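Long-range contacts in minor capsid protein (Cafeteriavirus-dependent mavirus, PDB 6G42), which forms the penton of the marine virophage mavirus capsid, as a single jelly-roll protein that assembles in rings of five, probably at the fivefold vertices: residues 49-54 against 301-306; 62-67 against 199-204; 105-110 against 243-248. All coordinates share one frame; numbering follows the deposited sequence.

Contact 1: 49-54 against 301-306; sequences YLLIVE and LLFESI
Tyr49 sits beside Ser305 where two neighbouring antiparallel strands of the jelly-roll domain begin to pair. Strand 49-62 and strand 296-305 are the two inner strands of a four-stranded antiparallel sheet. The Tyr49 ring lies obliquely across the end of the neighbouring strand, and its CE2 is 3.9 Å from Ser305 CB. Its hydroxyl is held by Gln7 and by the backbone N of Asp44. Leu50 forms a hydrogen-bonded pair with Glu304. Leu50 N gives an almost straight bond to Glu304 O, 2.8 Å long with 177° at the hydrogen. Glu304 N gives the return bond to Leu50 O. The Leu50 side chain crosses that of Ile306 at about a right angle, with Leu50 CG 3.8 Å from Ile306 CD1. The Glu304 carboxylate turns elsewhere, to Lys6 and Tyr262. Leu51 pairs with Phe303 without hydrogen bonds, and the two side chains run side by side. The chi1 of 168° sets Leu51 CG beside its own carbonyl carbon. From there Leu51 CD1 reaches over one face of the Phe303 ring in a CH-pi contact, 4.1 Å from the ring centroid and offset toward the rim. Ile52 and Leu302 form the second hydrogen-bonded pair. Ile52 N bonds to Leu302 O, and Leu302 N bonds to Ile52 O. Ile52 CG2 meets Leu302 CB at 3.7 Å, on the same sheet face as Leu50 and Glu304. Val53 closes the pairing on the other face, where Val53 CG2 lies 3.8 Å from Leu301 CD2.

Contact 2: 62-67 against 199-204; sequences RLPLFK and TPISHI
Ile201 points its side chain at the loop at Leu63 and Pro64. Its CB carries two branches, and CG1 is the one that goes across. With chi1 at -56°, CG1 stands beside the backbone N and anti to the carbonyl carbon. Ile201 CG1 passes Pro64 O at 3.9 Å. The chain stays extended and Ile201 CD1 ends against two residues. Ile201 CD1 is 3.6 Å from Pro64 CD. Leu63 CB is 3.7 Å from Ile201 CD1. The Ile201 side chain crosses both Leu63 and Pro64 at about a right angle. This packing joins the loop after strand 49-62 to the start of strand 201-207, near the centre of the chain. An ST turn leads into that strand: Thr199 OG1 accepts from Ile201 N. The same OG1 gives its hydrogen to a water, which in turn donates to Pro64 O, so the water bridges the two segments. Beyond it, Pro200 CD rests 3.4 Å from Leu65 O, and the same oxygen receives a CA-H...O contact from Thr199. Pro200 CB meets Lys67 CB at 3.6 Å. The Lys67 chain then runs extended to Asp281, Asp283 and Glu285, with which its NZ forms salt bridges.

Contact 3: 105-110 against 243-248; sequences DYVDVG and QNNQDY
Asn245 carries this contact, with its amide turned to the first turn of helix 106-120. Residues 243-248 lie in the loop between strand 236-239 and strand 248-264, and the contact ties that loop to the helix start. The Asn245 CG is anti to the backbone N (chi1 -170°), which carries both ends of the amide across. Asn245 OD1 accepts from Tyr106 N at 2.8 Å, with 171° at the hydrogen. The donor is tilted from the carbonyl plane. Asn245 ND2 gives a longer bond of 3.2 Å to Asp105 OD1. That bond leaves within the amide plane of Asn245 but meets OD1 from above the carboxylate plane.

Asp105 is the N-cap of the helix. Asp105 OD1 also accepts from Val107 N at 2.8 Å, and this donor arrives from the opposite face of the carboxylate to Asn245 ND2. Two N-H groups thus grip one oxygen.

Tyr106 adds its ring. The ring and the amide slide past each other with their planes 40° apart. Asn244 O lies at the ring edge, 4.0 Å from Tyr106 CE2. The Tyr106 hydroxyl makes a weak hydrogen bond to Leu65 O. Phe135 of strand 132-136 packs against both Tyr106 and Asn245.

The capping is therefore shared between near and distant residues. Asp105 serves Val107 N, and Asn245 serves Tyr106 N. The two donors on OD1 probably fix the rotation of the carboxylate and favour its charged form, and the helix N-terminus would add to that effect.

Overall arrangement
Contact 1 joins the two inner strands of the four-stranded sheet near one end of the elongated molecule. Its centre is about 29 Å from that of contact 2 and about 38 Å from that of contact 3. Contacts 2 and 3 are neighbours, their centres about 11 Å apart. They touch directly: Leu63 N probably bonds to Asp247 O, and Leu65 packs on Asn245. Along the chain, segments 49-54 and 301-306 enclose the other four, and the segments of contacts 2 and 3 alternate. Strand 49-62 links contact 1 to contact 2. All three segment pairs come within reach of the second subunit, and contacts 1 and 2 also of the third, so all lie near interfaces of the five-chain assembly.

Contact 1: 49-54 against 301-306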
loop_
_atom_site.group_PDB
_atom_site.type_symbol
_atom_site.label_atom_id
_atom_site.label_comp_id
_atom_site.label_asym_id
_atom_site.label_seq_id
_atom_site.Cartn_x
_atom_site.Cartn_y
_atom_site.Cartn_z
ATOM N N TYR C 49 -33.925 -9.970 -7.922
ATOM C CA TYR C 49 -32.582 -9.455 -8.211
ATOM C C TYR C 49 -32.065 -8.432 -7.206
ATOM O O TYR C 49 -32.831 -7.675 -6.611
ATOM C CB TYR C 49 -32.557 -8.807 -9.588
ATOM C CG TYR C 49 -32.798 -9.767 -10.720
ATOM C CD1 TYR C 49 -34.093 -10.119 -11.093
ATOM C CD2 TYR C 49 -31.734 -10.321 -11.430
ATOM C CE1 TYR C 49 -34.323 -10.999 -12.142
ATOM C CE2 TYR C 49 -31.953 -11.201 -12.483
ATOM C CZ TYR C 49 -33.250 -11.535 -12.836
ATOM O OH TYR C 49 -33.477 -12.399 -13.877
ATOM N N LEU C 50 -30.745 -8.433 -7.045
ATOM C CA LEU C 50 -30.015 -7.373 -6.364
ATOM C C LEU C 50 -29.288 -6.556 -7.420
ATOM O O LEU C 50 -28.904 -7.093 -8.449
ATOM C CB LEU C 50 -28.999 -7.969 -5.394
ATOM C CG LEU C 50 -29.539 -8.876 -4.289
ATOM C CD1 LEU C 50 -28.377 -9.515 -3.545
ATOM C CD2 LEU C 50 -30.430 -8.105 -3.325
ATOM N N LEU C 51 -29.112 -5.266 -7.155
ATOM C CA LEU C 51 -28.330 -4.366 -8.005
ATOM C C LEU C 51 -27.074 -3.899 -7.268
ATOM O O LEU C 51 -27.156 -3.420 -6.128
ATOM C CB LEU C 51 -29.157 -3.141 -8.389
ATOM C CG LEU C 51 -28.420 -1.964 -9.043
ATOM C CD1 LEU C 51 -27.881 -2.343 -10.414
ATOM C CD2 LEU C 51 -29.358 -0.783 -9.157
ATOM N N ILE C 52 -25.931 -4.003 -7.944
ATOM C CA ILE C 52 -24.665 -3.442 -7.458
ATOM C C ILE C 52 -23.917 -2.758 -8.602
ATOM O O ILE C 52 -23.857 -3.280 -9.722
ATOM C CB ILE C 52 -23.778 -4.507 -6.763
ATOM C CG1 ILE C 52 -22.495 -3.882 -6.213
ATOM C CG2 ILE C 52 -23.422 -5.660 -7.695
ATOM C CD1 ILE C 52 -21.857 -4.718 -5.123
ATOM N N VAL C 53 -23.375 -1.573 -8.310
ATOM C CA VAL C 53 -22.540 -0.834 -9.248
ATOM C C VAL C 53 -21.134 -1.418 -9.141
ATOM O O VAL C 53 -20.419 -1.146 -8.177
ATOM C CB VAL C 53 -22.544 0.682 -8.936
ATOM C CG1 VAL C 53 -21.636 1.458 -9.893
ATOM C CG2 VAL C 53 -23.968 1.224 -9.004
ATOM N N GLU C 54 -20.761 -2.235 -10.127
ATOM C CA GLU C 54 -19.441 -2.876 -10.180
ATOM C C GLU C 54 -18.305 -1.852 -10.379
ATOM O O GLU C 54 -17.303 -1.879 -9.663
ATOM C CB GLU C 54 -19.421 -3.914 -11.312
ATOM C CG GLU C 54 -18.107 -4.676 -11.529
ATOM C CD GLU C 54 -17.784 -5.688 -10.439
ATOM O OE1 GLU C 54 -18.655 -5.959 -9.571
ATOM O OE2 GLU C 54 -16.646 -6.225 -10.461
ATOM N N LEU C 301 -22.955 -2.005 -14.398
ATOM C CA LEU C 301 -23.929 -2.436 -13.405
ATOM C C LEU C 301 -24.028 -3.957 -13.402
ATOM O O LEU C 301 -23.774 -4.607 -14.417
ATOM C CB LEU C 301 -25.299 -1.838 -13.725
ATOM C CG LEU C 301 -25.389 -0.321 -13.884
ATOM C CD1 LEU C 301 -26.768 0.055 -14.385
ATOM C CD2 LEU C 301 -25.103 0.398 -12.576
ATOM N N LEU C 302 -24.396 -4.517 -12.254
ATOM C CA LEU C 302 -24.636 -5.953 -12.132
ATOM C C LEU C 302 -26.005 -6.207 -11.518
ATOM O O LEU C 302 -26.285 -5.744 -10.409
ATOM C CB LEU C 302 -23.558 -6.614 -11.269
ATOM C CG LEU C 302 -23.789 -8.081 -10.881
ATOM C CD1 LEU C 302 -23.891 -8.968 -12.117
ATOM C CD2 LEU C 302 -22.692 -8.573 -9.951
ATOM N N PHE C 303 -26.844 -6.939 -12.248
ATOM C CA PHE C 303 -28.084 -7.477 -11.704
ATOM C C PHE C 303 -27.819 -8.939 -11.351
ATOM O O PHE C 303 -27.616 -9.777 -12.236
ATOM C CB PHE C 303 -29.232 -7.312 -12.700
ATOM C CG PHE C 303 -29.545 -5.871 -13.015
ATOM C CD1 PHE C 303 -30.391 -5.130 -12.193
ATOM C CD2 PHE C 303 -28.976 -5.245 -14.124
ATOM C CE1 PHE C 303 -30.671 -3.801 -12.476
ATOM C CE2 PHE C 303 -29.250 -3.915 -14.412
ATOM C CZ PHE C 303 -30.099 -3.191 -13.588
ATOM N N GLU C 304 -27.779 -9.214 -10.049
ATOM C CA GLU C 304 -27.444 -10.529 -9.501
ATOM C C GLU C 304 -28.702 -11.166 -8.895
ATOM O O GLU C 304 -29.303 -10.610 -7.964
ATOM C CB GLU C 304 -26.352 -10.368 -8.437
ATOM C CG GLU C 304 -25.810 -11.665 -7.855
ATOM C CD GLU C 304 -24.812 -11.435 -6.727
ATOM O OE1 GLU C 304 -23.942 -10.545 -6.860
ATOM O OE2 GLU C 304 -24.899 -12.147 -5.697
ATOM N N SER C 305 -29.100 -12.324 -9.422
ATOM C CA SER C 305 -30.336 -12.982 -8.983
ATOM C C SER C 305 -30.136 -13.686 -7.652
ATOM O O SER C 305 -29.010 -14.038 -7.294
ATOM C CB SER C 305 -30.855 -13.973 -10.038
ATOM O OG SER C 305 -30.067 -15.144 -10.102
ATOM N N ILE C 306 -31.242 -13.882 -6.935
ATOM C CA ILE C 306 -31.254 -14.605 -5.658
ATOM C C ILE C 306 -32.075 -15.882 -5.874
ATOM O O ILE C 306 -32.456 -16.575 -4.931
ATOM C CB ILE C 306 -31.847 -13.771 -4.489
ATOM C CG1 ILE C 306 -31.622 -12.261 -4.687
ATOM C CG2 ILE C 306 -31.242 -14.220 -3.159
ATOM C CD1 ILE C 306 -32.317 -11.386 -3.658
#

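Contact 2: 62-67 against 199-204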
loop_
_atom_site.group_PDB
_atom_site.type_symbol
_atom_site.label_atom_id
_atom_site.label_comp_id
_atom_site.label_asym_id
_atom_site.label_seq_id
_atom_site.Cartn_x
_atom_site.Cartn_y
_atom_site.Cartn_z
ATOM N N ARG C 62 -14.127 18.243 -13.820
ATOM C CA ARG C 62 -13.615 19.303 -12.942
ATOM C C ARG C 62 -14.363 19.297 -11.616
ATOM O O ARG C 62 -15.577 19.106 -11.588
ATOM C CB ARG C 62 -13.751 20.669 -13.608
ATOM C CG ARG C 62 -12.727 21.668 -13.107
ATOM C CD ARG C 62 -13.082 23.091 -13.477
ATOM N NE ARG C 62 -11.994 24.012 -13.153
ATOM C CZ ARG C 62 -12.079 25.343 -13.190
ATOM N NH1 ARG C 62 -13.217 25.951 -13.539
ATOM N NH2 ARG C 62 -11.017 26.082 -12.870
ATOM N N LEU C 63 -13.633 19.505 -10.523
ATOM C CA LEU C 63 -14.224 19.559 -9.188
ATOM C C LEU C 63 -13.687 20.760 -8.408
ATOM O O LEU C 63 -12.518 21.121 -8.556
ATOM C CB LEU C 63 -13.934 18.269 -8.423
ATOM C CG LEU C 63 -14.590 16.977 -8.923
ATOM C CD1 LEU C 63 -14.052 15.788 -8.139
ATOM C CD2 LEU C 63 -16.109 17.024 -8.827
ATOM N N PRO C 64 -14.543 21.390 -7.579
ATOM C CA PRO C 64 -14.065 22.492 -6.749
ATOM C C PRO C 64 -13.219 22.028 -5.572
ATOM O O PRO C 64 -13.418 20.925 -5.051
ATOM C CB PRO C 64 -15.354 23.156 -6.263
ATOM C CG PRO C 64 -16.388 22.086 -6.318
ATOM C CD PRO C 64 -16.007 21.224 -7.485
ATOM N N LEU C 65 -12.280 22.880 -5.179
ATOM C CA LEU C 65 -11.366 22.616 -4.072
ATOM C C LEU C 65 -11.754 23.306 -2.752
ATOM O O LEU C 65 -11.338 22.860 -1.685
ATOM C CB LEU C 65 -9.948 23.038 -4.470
ATOM C CG LEU C 65 -9.384 22.520 -5.797
ATOM C CD1 LEU C 65 -7.882 22.752 -5.846
ATOM C CD2 LEU C 65 -9.678 21.045 -6.021
ATOM N N PHE C 66 -12.533 24.386 -2.825
ATOM C CA PHE C 66 -12.880 25.200 -1.651
ATOM C C PHE C 66 -14.244 25.872 -1.852
ATOM O O PHE C 66 -14.650 26.132 -2.988
ATOM C CB PHE C 66 -11.790 26.249 -1.403
ATOM C CG PHE C 66 -11.910 26.959 -0.081
ATOM C CD1 PHE C 66 -11.582 26.310 1.105
ATOM C CD2 PHE C 66 -12.336 28.283 -0.014
ATOM C CE1 PHE C 66 -11.685 26.963 2.332
ATOM C CE2 PHE C 66 -12.435 28.944 1.209
ATOM C CZ PHE C 66 -12.111 28.282 2.383
ATOM N N LYS C 67 -14.940 26.136 -0.745
ATOM C CA LYS C 67 -16.283 26.729 -0.757
ATOM C C LYS C 67 -16.414 27.712 0.410
ATOM O O LYS C 67 -16.849 27.318 1.489
ATOM C CB LYS C 67 -17.336 25.627 -0.641
ATOM C CG LYS C 67 -18.781 26.099 -0.730
ATOM C CD LYS C 67 -19.728 24.957 -0.420
ATOM C CE LYS C 67 -21.153 25.276 -0.814
ATOM N NZ LYS C 67 -21.988 24.047 -0.768
ATOM N N THR C 199 -11.492 20.849 1.451
ATOM C CA THR C 199 -12.379 20.359 0.391
ATOM C C THR C 199 -13.852 20.344 0.827
ATOM O O THR C 199 -14.187 19.783 1.877
ATOM C CB THR C 199 -11.973 18.963 -0.154
ATOM O OG1 THR C 199 -12.908 18.559 -1.163
ATOM C CG2 THR C 199 -11.932 17.880 0.938
ATOM N N PRO C 200 -14.737 20.962 0.022
ATOM C CA PRO C 200 -16.155 20.920 0.327
ATOM C C PRO C 200 -16.832 19.625 -0.120
ATOM O O PRO C 200 -17.992 19.413 0.224
ATOM C CB PRO C 200 -16.702 22.091 -0.483
ATOM C CG PRO C 200 -15.850 22.104 -1.700
ATOM C CD PRO C 200 -14.482 21.690 -1.237
ATOM N N ILE C 201 -16.122 18.778 -0.868
ATOM C CA ILE C 201 -16.713 17.601 -1.493
ATOM C C ILE C 201 -16.582 16.379 -0.592
ATOM O O ILE C 201 -15.470 15.989 -0.219
ATOM C CB ILE C 201 -16.071 17.332 -2.867
ATOM C CG1 ILE C 201 -16.222 18.590 -3.728
ATOM C CG2 ILE C 201 -16.711 16.112 -3.541
ATOM C CD1 ILE C 201 -15.654 18.496 -5.115
ATOM N N SER C 202 -17.729 15.778 -0.279
ATOM C CA SER C 202 -17.820 14.614 0.605
ATOM C C SER C 202 -17.999 13.308 -0.168
ATOM O O SER C 202 -17.144 12.426 -0.100
ATOM C CB SER C 202 -18.975 14.796 1.586
ATOM O OG SER C 202 -19.257 13.592 2.279
ATOM N N HIS C 203 -19.110 13.212 -0.896
ATOM C CA HIS C 203 -19.507 11.995 -1.614
ATOM C C HIS C 203 -19.898 12.316 -3.057
ATOM O O HIS C 203 -20.245 13.456 -3.368
ATOM C CB HIS C 203 -20.701 11.332 -0.918
ATOM C CG HIS C 203 -20.332 10.421 0.215
ATOM N ND1 HIS C 203 -20.233 10.849 1.522
ATOM C CD2 HIS C 203 -20.079 9.091 0.238
ATOM C CE1 HIS C 203 -19.918 9.825 2.296
ATOM N NE2 HIS C 203 -19.817 8.748 1.541
ATOM N N ILE C 204 -19.812 11.306 -3.926
ATOM C CA ILE C 204 -20.323 11.368 -5.303
ATOM C C ILE C 204 -21.208 10.139 -5.450
ATOM O O ILE C 204 -20.770 9.016 -5.199
ATOM C CB ILE C 204 -19.200 11.324 -6.367
ATOM C CG1 ILE C 204 -18.318 12.577 -6.272
ATOM C CG2 ILE C 204 -19.791 11.205 -7.774
ATOM C CD1 ILE C 204 -17.046 12.511 -7.090
HETATM O O HOH W 1 -12.099 19.221 -3.566
#

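Contact 3: 105-110 against 243-248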
loop_
_atom_site.group_PDB
_atom_site.type_symbol
_atom_site.label_atom_id
_atom_site.label_comp_id
_atom_site.label_asym_id
_atom_site.label_seq_id
_atom_site.Cartn_x
_atom_site.Cartn_y
_atom_site.Cartn_z
ATOM N N ASP C 105 -8.475 26.384 -6.719
ATOM C CA ASP C 105 -7.018 26.405 -6.582
ATOM C C ASP C 105 -6.647 26.844 -5.161
ATOM O O ASP C 105 -7.064 27.911 -4.710
ATOM C CB ASP C 105 -6.418 27.363 -7.618
ATOM C CG ASP C 105 -4.913 27.209 -7.774
ATOM O OD1 ASP C 105 -4.191 27.031 -6.764
ATOM O OD2 ASP C 105 -4.442 27.286 -8.926
ATOM N N TYR C 106 -5.853 26.030 -4.465
ATOM C CA TYR C 106 -5.431 26.350 -3.091
ATOM C C TYR C 106 -4.419 27.490 -3.004
ATOM O O TYR C 106 -4.207 28.031 -1.917
ATOM C CB TYR C 106 -4.909 25.101 -2.355
ATOM C CG TYR C 106 -6.012 24.099 -2.050
ATOM C CD1 TYR C 106 -7.101 24.450 -1.243
ATOM C CD2 TYR C 106 -5.982 22.814 -2.581
ATOM C CE1 TYR C 106 -8.120 23.550 -0.983
ATOM C CE2 TYR C 106 -6.997 21.911 -2.315
ATOM C CZ TYR C 106 -8.058 22.282 -1.515
ATOM O OH TYR C 106 -9.065 21.382 -1.265
ATOM N N VAL C 107 -3.807 27.851 -4.135
ATOM C CA VAL C 107 -2.974 29.062 -4.221
ATOM C C VAL C 107 -3.851 30.287 -3.959
ATOM O O VAL C 107 -3.482 31.147 -3.152
ATOM C CB VAL C 107 -2.251 29.204 -5.585
ATOM C CG1 VAL C 107 -1.466 30.508 -5.658
ATOM C CG2 VAL C 107 -1.304 28.031 -5.828
ATOM N N ASP C 108 -5.006 30.342 -4.630
ATOM C CA ASP C 108 -5.978 31.435 -4.465
ATOM C C ASP C 108 -6.532 31.540 -3.047
ATOM O O ASP C 108 -6.806 32.643 -2.568
ATOM C CB ASP C 108 -7.151 31.284 -5.446
ATOM C CG ASP C 108 -6.744 31.480 -6.902
ATOM O OD1 ASP C 108 -5.830 32.286 -7.185
ATOM O OD2 ASP C 108 -7.361 30.831 -7.770
ATOM N N VAL C 109 -6.712 30.398 -2.386
ATOM C CA VAL C 109 -7.133 30.378 -0.981
ATOM C C VAL C 109 -6.048 31.030 -0.118
ATOM O O VAL C 109 -6.354 31.782 0.806
ATOM C CB VAL C 109 -7.475 28.942 -0.506
ATOM C CG1 VAL C 109 -7.716 28.878 0.998
ATOM C CG2 VAL C 109 -8.710 28.433 -1.235
ATOM N N GLY C 110 -4.788 30.743 -0.441
ATOM C CA GLY C 110 -3.634 31.366 0.209
ATOM C C GLY C 110 -3.523 32.858 -0.037
ATOM O O GLY C 110 -3.326 33.628 0.903
ATOM N N GLN C 243 -6.568 14.859 -2.725
ATOM C CA GLN C 243 -5.181 14.407 -2.517
ATOM C C GLN C 243 -4.133 15.507 -2.716
ATOM O O GLN C 243 -3.077 15.485 -2.086
ATOM C CB GLN C 243 -4.863 13.261 -3.483
ATOM C CG GLN C 243 -5.720 12.012 -3.302
ATOM C CD GLN C 243 -5.316 11.148 -2.116
ATOM O OE1 GLN C 243 -4.222 11.295 -1.559
ATOM N NE2 GLN C 243 -6.200 10.226 -1.730
ATOM N N ASN C 244 -4.431 16.449 -3.607
ATOM C CA ASN C 244 -3.469 17.455 -4.060
ATOM C C ASN C 244 -4.210 18.707 -4.566
ATOM O O ASN C 244 -5.403 18.865 -4.313
ATOM C CB ASN C 244 -2.588 16.836 -5.152
ATOM C CG ASN C 244 -3.383 16.389 -6.362
ATOM O OD1 ASN C 244 -4.612 16.471 -6.383
ATOM N ND2 ASN C 244 -2.686 15.896 -7.374
ATOM N N ASN C 245 -3.514 19.580 -5.287
ATOM C CA ASN C 245 -4.103 20.821 -5.791
ATOM C C ASN C 245 -4.605 20.702 -7.244
ATOM O O ASN C 245 -4.420 21.616 -8.049
ATOM C CB ASN C 245 -3.071 21.942 -5.660
ATOM C CG ASN C 245 -3.656 23.311 -5.939
ATOM O OD1 ASN C 245 -4.746 23.639 -5.474
ATOM N ND2 ASN C 245 -2.938 24.112 -6.715
ATOM N N GLN C 246 -5.249 19.582 -7.568
ATOM C CA GLN C 246 -5.760 19.341 -8.912
ATOM C C GLN C 246 -7.275 19.482 -8.935
ATOM O O GLN C 246 -7.983 18.673 -8.332
ATOM C CB GLN C 246 -5.379 17.944 -9.399
ATOM C CG GLN C 246 -3.975 17.815 -9.956
ATOM C CD GLN C 246 -3.795 16.517 -10.735
ATOM O OE1 GLN C 246 -3.671 15.436 -10.146
ATOM N NE2 GLN C 246 -3.793 16.613 -12.064
ATOM N N ASP C 247 -7.760 20.516 -9.621
ATOM C CA ASP C 247 -9.195 20.668 -9.901
ATOM C C ASP C 247 -9.681 19.693 -10.979
ATOM O O ASP C 247 -10.813 19.204 -10.901
ATOM C CB ASP C 247 -9.605 22.123 -10.219
ATOM C CG ASP C 247 -8.687 22.826 -11.224
ATOM O OD1 ASP C 247 -7.473 22.525 -11.284
ATOM O OD2 ASP C 247 -9.185 23.727 -11.933
ATOM N N TYR C 248 -8.836 19.404 -11.968
ATOM C CA TYR C 248 -9.180 18.444 -13.020
ATOM C C TYR C 248 -8.758 17.030 -12.620
ATOM O O TYR C 248 -7.593 16.793 -12.302
ATOM C CB TYR C 248 -8.537 18.835 -14.345
ATOM C CG TYR C 248 -9.082 20.118 -14.919
ATOM C CD1 TYR C 248 -8.605 21.349 -14.477
ATOM C CD2 TYR C 248 -10.072 20.109 -15.910
ATOM C CE1 TYR C 248 -9.093 22.536 -14.997
ATOM C CE2 TYR C 248 -10.570 21.295 -16.438
ATOM C CZ TYR C 248 -10.074 22.510 -15.977
ATOM O OH TYR C 248 -10.542 23.710 -16.471
#